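Side-chain contacts in N-terminal acetyltransferase B complex subunit MDM20 (Candida albicans, PDB 5K04), which probably serves as the non-catalytic subunit of the NatB complex, supporting its partner NAT3 in acetylating the N-termini of proteins: residues K410-L415 and F429-G434; Y447-T452 and D460-I465. All coordinates share one frame; numbering follows the deposited sequence.

Contact 1 of 2, residues K410-L415 and F429-G434; sequences KLKLWL and FPIYNG
K412 and L415 meet I431 where two successive helices, 409-419 and 429-434, fold back on each other as an antiparallel helical hairpin, an arrangement consistent with the family's place in the TPR clan. The local axes run in nearly opposite senses, with a crossing angle of -154°, and come within 9.8 Å. I431 closes the pair by dividing its two branches between K412 and L415, two positions of the facing helix that lie about one turn apart (i and i+3). Its CG2, anti to the backbone N, lies 3.9 Å from CB of K412 and also rests near the carbonyl oxygen of that residue. The longer branch turns the other way along helix 409-419, and CD1 of I431 reaches CD2 of L415 at 3.6 Å. The two side chains cross at about a right angle; with CG of L415 trans to its backbone N (chi1 -177°), both CG and CD2 present themselves to the isoleucine methyl. M416 and Y419 continue this apolar surface beside I431, while L413 packs on L20 of the NAT3 subunit, so helix 409-419 faces its partner protein as well. Toward G434 the chemistry becomes polar. The K412 chain, extended beyond CG, carries its amine past the isoleucine to G434, where NZ stands 3.6 Å from O of that glycine. One water links the lysine amine to the backbone carbonyl of I431: it accepts from K412 NZ at 3.0 Å and donates to I431 O, the separation of the water oxygen from I431 O being modelled at 2.5 Å, a value too short to be taken as exact.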
ATOM      1  N   LYS A 410     -12.935  11.743  -4.099  1.00 40.75           N
ATOM      2  CA  LYS A 410     -12.053  12.388  -5.067  1.00 37.14           C
ATOM      3  C   LYS A 410     -11.976  13.883  -4.807  1.00 37.76           C
ATOM      4  O   LYS A 410     -10.893  14.474  -4.863  1.00 29.81           O
ATOM      5  CB  LYS A 410     -12.510  12.105  -6.502  1.00 35.52           C
ATOM      6  CG  LYS A 410     -12.265  10.659  -6.933  1.00 33.81           C
ATOM      7  CD  LYS A 410     -12.186  10.516  -8.442  1.00 34.56           C
ATOM      8  CE  LYS A 410     -13.481  10.832  -9.128  1.00 36.23           C
ATOM      9  NZ  LYS A 410     -14.547   9.895  -8.757  1.00 45.22           N
ATOM     10  N   LEU A 411     -13.111  14.508  -4.500  1.00 44.19           N
ATOM     11  CA  LEU A 411     -13.095  15.929  -4.176  1.00 43.42           C
ATOM     12  C   LEU A 411     -12.277  16.178  -2.922  1.00 40.40           C
ATOM     13  O   LEU A 411     -11.566  17.187  -2.829  1.00 29.13           O
ATOM     14  CB  LEU A 411     -14.521  16.469  -3.999  1.00 36.66           C
ATOM     15  CG  LEU A 411     -15.543  16.345  -5.138  1.00 44.21           C
ATOM     16  CD1 LEU A 411     -16.935  16.895  -4.708  1.00 37.96           C
ATOM     17  CD2 LEU A 411     -15.063  17.043  -6.402  1.00 44.40           C
ATOM     18  N   LYS A 412     -12.383  15.272  -1.938  1.00 41.49           N
ATOM     19  CA  LYS A 412     -11.623  15.403  -0.697  1.00 36.25           C
ATOM     20  C   LYS A 412     -10.123  15.294  -0.947  1.00 35.39           C
ATOM     21  O   LYS A 412      -9.336  16.095  -0.422  1.00 26.02           O
ATOM     22  CB  LYS A 412     -12.072  14.340   0.298  1.00 39.49           C
ATOM     23  CG  LYS A 412     -13.425  14.631   0.925  1.00 42.15           C
ATOM     24  CD  LYS A 412     -13.768  13.621   1.983  1.00 39.22           C
ATOM     25  CE  LYS A 412     -15.092  13.962   2.677  1.00 40.41           C
ATOM     26  NZ  LYS A 412     -15.265  13.018   3.834  1.00 45.26           N
ATOM     27  N   LEU A 413      -9.710  14.319  -1.761  1.00 33.92           N
ATOM     28  CA  LEU A 413      -8.283  14.160  -2.033  1.00 38.28           C
ATOM     29  C   LEU A 413      -7.732  15.402  -2.708  1.00 38.39           C
ATOM     30  O   LEU A 413      -6.648  15.881  -2.358  1.00 27.62           O
ATOM     31  CB  LEU A 413      -8.036  12.928  -2.905  1.00 35.77           C
ATOM     32  CG  LEU A 413      -8.415  11.579  -2.293  1.00 36.67           C
ATOM     33  CD1 LEU A 413      -8.178  10.464  -3.284  1.00 29.90           C
ATOM     34  CD2 LEU A 413      -7.635  11.344  -1.050  1.00 32.18           C
ATOM     35  N   TRP A 414      -8.482  15.950  -3.670  1.00 37.19           N
ATOM     36  CA  TRP A 414      -8.023  17.133  -4.384  1.00 37.38           C
ATOM     37  C   TRP A 414      -7.948  18.336  -3.449  1.00 36.37           C
ATOM     38  O   TRP A 414      -6.991  19.116  -3.510  1.00 30.24           O
ATOM     39  CB  TRP A 414      -8.948  17.411  -5.575  1.00 37.77           C
ATOM     40  CG  TRP A 414      -8.535  16.667  -6.791  1.00 40.58           C
ATOM     41  CD1 TRP A 414      -9.067  15.493  -7.259  1.00 42.82           C
ATOM     42  CD2 TRP A 414      -7.462  17.006  -7.682  1.00 37.03           C
ATOM     43  NE1 TRP A 414      -8.407  15.093  -8.393  1.00 40.87           N
ATOM     44  CE2 TRP A 414      -7.412  15.999  -8.672  1.00 41.26           C
ATOM     45  CE3 TRP A 414      -6.536  18.055  -7.733  1.00 36.16           C
ATOM     46  CZ2 TRP A 414      -6.470  16.013  -9.718  1.00 40.39           C
ATOM     47  CZ3 TRP A 414      -5.605  18.082  -8.782  1.00 39.23           C
ATOM     48  CH2 TRP A 414      -5.581  17.059  -9.759  1.00 40.18           C
ATOM     49  N   LEU A 415      -8.940  18.481  -2.562  1.00 40.69           N
ATOM     50  CA  LEU A 415      -8.911  19.556  -1.576  1.00 43.37           C
ATOM     51  C   LEU A 415      -7.625  19.507  -0.751  1.00 45.92           C
ATOM     52  O   LEU A 415      -7.002  20.546  -0.487  1.00 39.69           O
ATOM     53  CB  LEU A 415     -10.143  19.461  -0.671  1.00 36.26           C
ATOM     54  CG  LEU A 415     -10.278  20.571   0.369  1.00 39.33           C
ATOM     55  CD1 LEU A 415     -10.221  21.943  -0.334  1.00 41.72           C
ATOM     56  CD2 LEU A 415     -11.566  20.412   1.166  1.00 30.75           C
ATOM     57  N   PHE A 429      -5.349  17.444   7.962  1.00 43.43           N
ATOM     58  CA  PHE A 429      -5.696  16.327   8.842  1.00 38.52           C
ATOM     59  C   PHE A 429      -7.192  16.135   9.052  1.00 33.88           C
ATOM     60  O   PHE A 429      -7.634  14.973   9.102  1.00 28.72           O
ATOM     61  CB  PHE A 429      -5.004  16.510  10.207  1.00 35.15           C
ATOM     62  CG  PHE A 429      -3.832  15.600  10.405  1.00 41.16           C
ATOM     63  CD1 PHE A 429      -4.009  14.224  10.475  1.00 35.00           C
ATOM     64  CD2 PHE A 429      -2.545  16.114  10.517  1.00 42.67           C
ATOM     65  CE1 PHE A 429      -2.916  13.373  10.644  1.00 42.83           C
ATOM     66  CE2 PHE A 429      -1.446  15.277  10.700  1.00 37.61           C
ATOM     67  CZ  PHE A 429      -1.631  13.906  10.765  1.00 45.09           C
ATOM     68  N   PRO A 430      -8.009  17.180   9.211  1.00 37.81           N
ATOM     69  CA  PRO A 430      -9.452  16.929   9.377  1.00 40.33           C
ATOM     70  C   PRO A 430     -10.077  16.211   8.186  1.00 41.37           C
ATOM     71  O   PRO A 430     -10.966  15.368   8.359  1.00 33.89           O
ATOM     72  CB  PRO A 430     -10.025  18.343   9.575  1.00 41.20           C
ATOM     73  CG  PRO A 430      -8.874  19.125  10.189  1.00 38.71           C
ATOM     74  CD  PRO A 430      -7.668  18.604   9.435  1.00 37.24           C
ATOM     75  N   ILE A 431      -9.596  16.500   6.976  1.00 49.89           N
ATOM     76  CA  ILE A 431     -10.122  15.857   5.774  1.00 45.97           C
ATOM     77  C   ILE A 431      -9.688  14.400   5.715  1.00 40.08           C
ATOM     78  O   ILE A 431     -10.510  13.498   5.505  1.00 30.86           O
ATOM     79  CB  ILE A 431      -9.662  16.630   4.529  1.00 38.75           C
ATOM     80  CG1 ILE A 431     -10.136  18.087   4.622  1.00 42.68           C
ATOM     81  CG2 ILE A 431     -10.171  15.965   3.268  1.00 32.93           C
ATOM     82  CD1 ILE A 431      -9.434  19.008   3.663  1.00 47.85           C
ATOM     83  N   TYR A 432      -8.385  14.165   5.894  1.00 42.74           N
ATOM     84  CA  TYR A 432      -7.801  12.820   5.942  1.00 41.11           C
ATOM     85  C   TYR A 432      -8.528  11.930   6.940  1.00 38.31           C
ATOM     86  O   TYR A 432      -8.903  10.791   6.625  1.00 26.28           O
ATOM     87  CB  TYR A 432      -6.318  12.948   6.311  1.00 44.29           C
ATOM     88  CG  TYR A 432      -5.458  11.692   6.268  1.00 44.18           C
ATOM     89  CD1 TYR A 432      -5.378  10.821   7.351  1.00 39.52           C
ATOM     90  CD2 TYR A 432      -4.686  11.410   5.152  1.00 38.65           C
ATOM     91  CE1 TYR A 432      -4.555   9.680   7.306  1.00 36.18           C
ATOM     92  CE2 TYR A 432      -3.872  10.280   5.095  1.00 40.52           C
ATOM     93  CZ  TYR A 432      -3.807   9.422   6.169  1.00 34.91           C
ATOM     94  OH  TYR A 432      -2.990   8.307   6.082  1.00 21.65           O
ATOM     95  N   ASN A 433      -8.762  12.455   8.148  1.00 39.63           N
ATOM     96  CA  ASN A 433      -9.458  11.693   9.185  1.00 38.74           C
ATOM     97  C   ASN A 433     -10.951  11.528   8.897  1.00 42.09           C
ATOM     98  O   ASN A 433     -11.552  10.542   9.331  1.00 30.55           O
ATOM     99  CB  ASN A 433      -9.264  12.373  10.535  1.00 39.58           C
ATOM    100  CG  ASN A 433      -7.836  12.292  11.030  1.00 45.43           C
ATOM    101  OD1 ASN A 433      -7.089  11.388  10.668  1.00 44.92           O
ATOM    102  ND2 ASN A 433      -7.456  13.237  11.879  1.00 59.15           N
ATOM    103  N   GLY A 434     -11.578  12.498   8.218  1.00 47.88           N
ATOM    104  CA  GLY A 434     -12.966  12.337   7.811  1.00 41.21           C
ATOM    105  C   GLY A 434     -13.164  11.273   6.744  1.00 43.26           C
ATOM    106  O   GLY A 434     -14.294  10.813   6.537  1.00 34.05           O
TER
HETATM  107  O   HOH W   1     -12.876  14.191   5.110  1.00 22.00           O

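Contact 2 of 2, residues Y447-T452 and D460-I465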
ATOM      1  N   TYR A 447       1.211  10.350   2.414  1.00 41.38           N
ATOM      2  CA  TYR A 447       1.930  11.459   1.817  1.00 34.54           C
ATOM      3  C   TYR A 447       1.046  12.689   1.651  1.00 38.05           C
ATOM      4  O   TYR A 447       1.576  13.794   1.497  1.00 30.47           O
ATOM      5  CB  TYR A 447       2.492  11.011   0.478  1.00 32.00           C
ATOM      6  CG  TYR A 447       1.450  10.907  -0.630  1.00 33.08           C
ATOM      7  CD1 TYR A 447       1.129  12.024  -1.415  1.00 34.86           C
ATOM      8  CD2 TYR A 447       0.803   9.699  -0.913  1.00 33.07           C
ATOM      9  CE1 TYR A 447       0.166  11.946  -2.454  1.00 37.99           C
ATOM     10  CE2 TYR A 447      -0.158   9.614  -1.954  1.00 36.50           C
ATOM     11  CZ  TYR A 447      -0.474  10.742  -2.710  1.00 33.18           C
ATOM     12  OH  TYR A 447      -1.403  10.657  -3.719  1.00 28.89           O
ATOM     13  N   TYR A 448      -0.288  12.516   1.673  1.00 33.21           N
ATOM     14  CA  TYR A 448      -1.197  13.659   1.699  1.00 37.04           C
ATOM     15  C   TYR A 448      -0.983  14.528   2.934  1.00 37.08           C
ATOM     16  O   TYR A 448      -1.389  15.691   2.933  1.00 30.41           O
ATOM     17  CB  TYR A 448      -2.668  13.195   1.643  1.00 40.14           C
ATOM     18  CG  TYR A 448      -3.183  12.880   0.252  1.00 38.98           C
ATOM     19  CD1 TYR A 448      -3.590  13.897  -0.618  1.00 39.17           C
ATOM     20  CD2 TYR A 448      -3.255  11.571  -0.192  1.00 35.01           C
ATOM     21  CE1 TYR A 448      -4.055  13.614  -1.905  1.00 37.70           C
ATOM     22  CE2 TYR A 448      -3.705  11.268  -1.467  1.00 47.55           C
ATOM     23  CZ  TYR A 448      -4.117  12.294  -2.322  1.00 36.92           C
ATOM     24  OH  TYR A 448      -4.561  11.979  -3.575  1.00 27.01           O
ATOM     25  N   LEU A 449      -0.358  13.987   3.980  1.00 45.84           N
ATOM     26  CA  LEU A 449      -0.076  14.719   5.208  1.00 45.27           C
ATOM     27  C   LEU A 449       1.318  15.343   5.215  1.00 38.03           C
ATOM     28  O   LEU A 449       1.738  15.890   6.242  1.00 32.74           O
ATOM     29  CB  LEU A 449      -0.239  13.787   6.405  1.00 45.55           C
ATOM     30  CG  LEU A 449      -1.599  13.084   6.538  1.00 44.06           C
ATOM     31  CD1 LEU A 449      -1.507  11.924   7.529  1.00 34.54           C
ATOM     32  CD2 LEU A 449      -2.689  14.084   6.979  1.00 36.73           C
ATOM     33  N   THR A 450       2.022  15.287   4.082  1.00 38.59           N
ATOM     34  CA  THR A 450       3.408  15.748   3.990  1.00 34.90           C
ATOM     35  C   THR A 450       3.609  17.133   4.612  1.00 40.64           C
ATOM     36  O   THR A 450       4.555  17.345   5.380  1.00 26.77           O
ATOM     37  CB  THR A 450       3.828  15.744   2.516  1.00 35.07           C
ATOM     38  OG1 THR A 450       3.803  14.397   2.005  1.00 25.73           O
ATOM     39  CG2 THR A 450       5.219  16.360   2.322  1.00 36.09           C
ATOM     40  N   THR A 451       2.724  18.086   4.302  1.00 43.11           N
ATOM     41  CA  THR A 451       2.886  19.486   4.697  1.00 33.52           C
ATOM     42  C   THR A 451       2.224  19.825   6.026  1.00 38.48           C
ATOM     43  O   THR A 451       2.277  20.986   6.448  1.00 29.72           O
ATOM     44  CB  THR A 451       2.310  20.416   3.617  1.00 37.68           C
ATOM     45  OG1 THR A 451       0.896  20.193   3.501  1.00 23.64           O
ATOM     46  CG2 THR A 451       2.972  20.156   2.263  1.00 37.07           C
ATOM     47  N   THR A 452       1.602  18.855   6.692  1.00 43.35           N
ATOM     48  CA  THR A 452       0.959  19.119   7.969  1.00 44.24           C
ATOM     49  C   THR A 452       1.962  19.678   8.979  1.00 42.12           C
ATOM     50  O   THR A 452       3.149  19.338   8.965  1.00 30.64           O
ATOM     51  CB  THR A 452       0.297  17.842   8.501  1.00 35.69           C
ATOM     52  OG1 THR A 452       1.240  16.764   8.487  1.00 24.72           O
ATOM     53  CG2 THR A 452      -0.894  17.479   7.615  1.00 35.60           C
ATOM     54  N   ASP A 460       0.887  12.866  17.808  1.00 50.22           N
ATOM     55  CA  ASP A 460       0.200  11.683  18.313  1.00 49.76           C
ATOM     56  C   ASP A 460      -0.509  10.929  17.196  1.00 41.04           C
ATOM     57  O   ASP A 460      -0.594   9.698  17.231  1.00 30.86           O
ATOM     58  CB  ASP A 460      -0.786  12.087  19.410  1.00 47.14           C
ATOM     59  CG  ASP A 460      -0.084  12.638  20.662  1.00 50.24           C
ATOM     60  OD1 ASP A 460       1.003  12.129  21.012  1.00 46.57           O
ATOM     61  OD2 ASP A 460      -0.629  13.574  21.295  1.00 51.79           O
ATOM     62  N   ALA A 461      -1.003  11.642  16.189  1.00 47.05           N
ATOM     63  CA  ALA A 461      -1.596  10.971  15.036  1.00 48.68           C
ATOM     64  C   ALA A 461      -0.542  10.199  14.246  1.00 47.46           C
ATOM     65  O   ALA A 461      -0.787   9.070  13.800  1.00 24.42           O
ATOM     66  CB  ALA A 461      -2.305  11.989  14.144  1.00 43.54           C
ATOM     67  N   TRP A 462       0.646  10.789  14.077  1.00 47.68           N
ATOM     68  CA  TRP A 462       1.725  10.093  13.378  1.00 46.48           C
ATOM     69  C   TRP A 462       2.177   8.841  14.123  1.00 36.34           C
ATOM     70  O   TRP A 462       2.457   7.810  13.504  1.00 24.14           O
ATOM     71  CB  TRP A 462       2.909  11.029  13.176  1.00 42.94           C
ATOM     72  CG  TRP A 462       2.707  11.966  12.039  1.00 42.23           C
ATOM     73  CD1 TRP A 462       2.478  13.315  12.111  1.00 39.23           C
ATOM     74  CD2 TRP A 462       2.708  11.632  10.650  1.00 37.10           C
ATOM     75  NE1 TRP A 462       2.346  13.835  10.846  1.00 45.31           N
ATOM     76  CE2 TRP A 462       2.474  12.824   9.931  1.00 38.79           C
ATOM     77  CE3 TRP A 462       2.882  10.443   9.943  1.00 40.06           C
ATOM     78  CZ2 TRP A 462       2.422  12.861   8.547  1.00 37.68           C
ATOM     79  CZ3 TRP A 462       2.815  10.478   8.542  1.00 36.12           C
ATOM     80  CH2 TRP A 462       2.594  11.679   7.867  1.00 37.02           C
ATOM     81  N   VAL A 463       2.285   8.922  15.451  1.00 40.63           N
ATOM     82  CA  VAL A 463       2.626   7.743  16.242  1.00 39.86           C
ATOM     83  C   VAL A 463       1.574   6.664  16.036  1.00 44.45           C
ATOM     84  O   VAL A 463       1.887   5.469  15.950  1.00 33.41           O
ATOM     85  CB  VAL A 463       2.768   8.130  17.729  1.00 38.75           C
ATOM     86  CG1 VAL A 463       2.874   6.902  18.610  1.00 44.85           C
ATOM     87  CG2 VAL A 463       3.963   9.043  17.939  1.00 36.12           C
ATOM     88  N   ASP A 464       0.308   7.080  15.921  1.00 46.91           N
ATOM     89  CA  ASP A 464      -0.775   6.138  15.662  1.00 48.92           C
ATOM     90  C   ASP A 464      -0.595   5.464  14.306  1.00 37.33           C
ATOM     91  O   ASP A 464      -0.813   4.254  14.165  1.00 32.15           O
ATOM     92  CB  ASP A 464      -2.113   6.873  15.738  1.00 52.77           C
ATOM     93  CG  ASP A 464      -3.283   5.934  15.842  1.00 66.90           C
ATOM     94  OD1 ASP A 464      -3.386   5.229  16.873  1.00 70.15           O
ATOM     95  OD2 ASP A 464      -4.101   5.902  14.892  1.00 69.23           O
ATOM     96  N   ILE A 465      -0.170   6.236  13.305  1.00 36.99           N
ATOM     97  CA  ILE A 465       0.167   5.676  12.004  1.00 37.82           C
ATOM     98  C   ILE A 465       1.320   4.685  12.127  1.00 38.66           C
ATOM     99  O   ILE A 465       1.292   3.604  11.524  1.00 35.74           O
ATOM    100  CB  ILE A 465       0.478   6.817  11.017  1.00 35.47           C
ATOM    101  CG1 ILE A 465      -0.785   7.631  10.754  1.00 39.04           C
ATOM    102  CG2 ILE A 465       1.008   6.284   9.713  1.00 37.46           C
ATOM    103  CD1 ILE A 465      -0.606   8.775   9.806  1.00 40.97           C
TER
HETATM  104  O   HOH W   2       2.530  16.824  10.936  1.00 43.18           O
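L449 and W462 run alongside each other with reversed senses, the leucine meeting the benzo end of the indole, and this is the tight half of the contact: CB of L449 lies 3.5 Å from CZ2 of W462. The approach is oblique to the ring. Beyond it the leucine goes on to I465, and the two side chains meet tip to tip, CD1 of L449 being 4.0 Å from CD1 of I465. The pyrrole side is looser, and one water lies there. The type I turn from L449 to T452 brings the threonine hydroxyl to the edge of the indole, near its plane, yet T452 OG1 stays 3.9 Å from W462 NE1. A single water bridges the gap, accepting from W462 NE1 at 3.0 Å and donating to T452 OG1 at 2.8 Å. With OG1 set between its own N and carbonyl carbon (chi1 51°), the same hydroxyl also turns back to L449 O, a bond modelled so short that its exact length is doubtful. The buried indole N-H and the turn are thus linked through one water, beside the leucine contact. Helix 506-521 packs on the indole through T511, K514, I515 and I518, and K514 also bonds to the carbonyls of T450 and T452, while F429 and Y432 of helix 429-434 lie against L449.

In the fold
Both contacts belong to one continuous helical array, with centres about 13 Å apart, and follow each other in series along the chain. Helix 429-434 connects them: one side of it faces 409-419 in contact 1, while the side carrying F429 and Y432 meets contact 2. Helix 409-419 also reaches contact 2, the carbonyl oxygen of L413 packing on the ring of Y448. Contact 1 is only partly buried and pairs two helices through aliphatic branches, with a lysine amine at its more open end. Contact 2 is fully buried and sets a turn against the long helix 456-485 through an aromatic ring. Each uses a bridging water, one between lysine and a backbone carbonyl, the other between indole and hydroxyl.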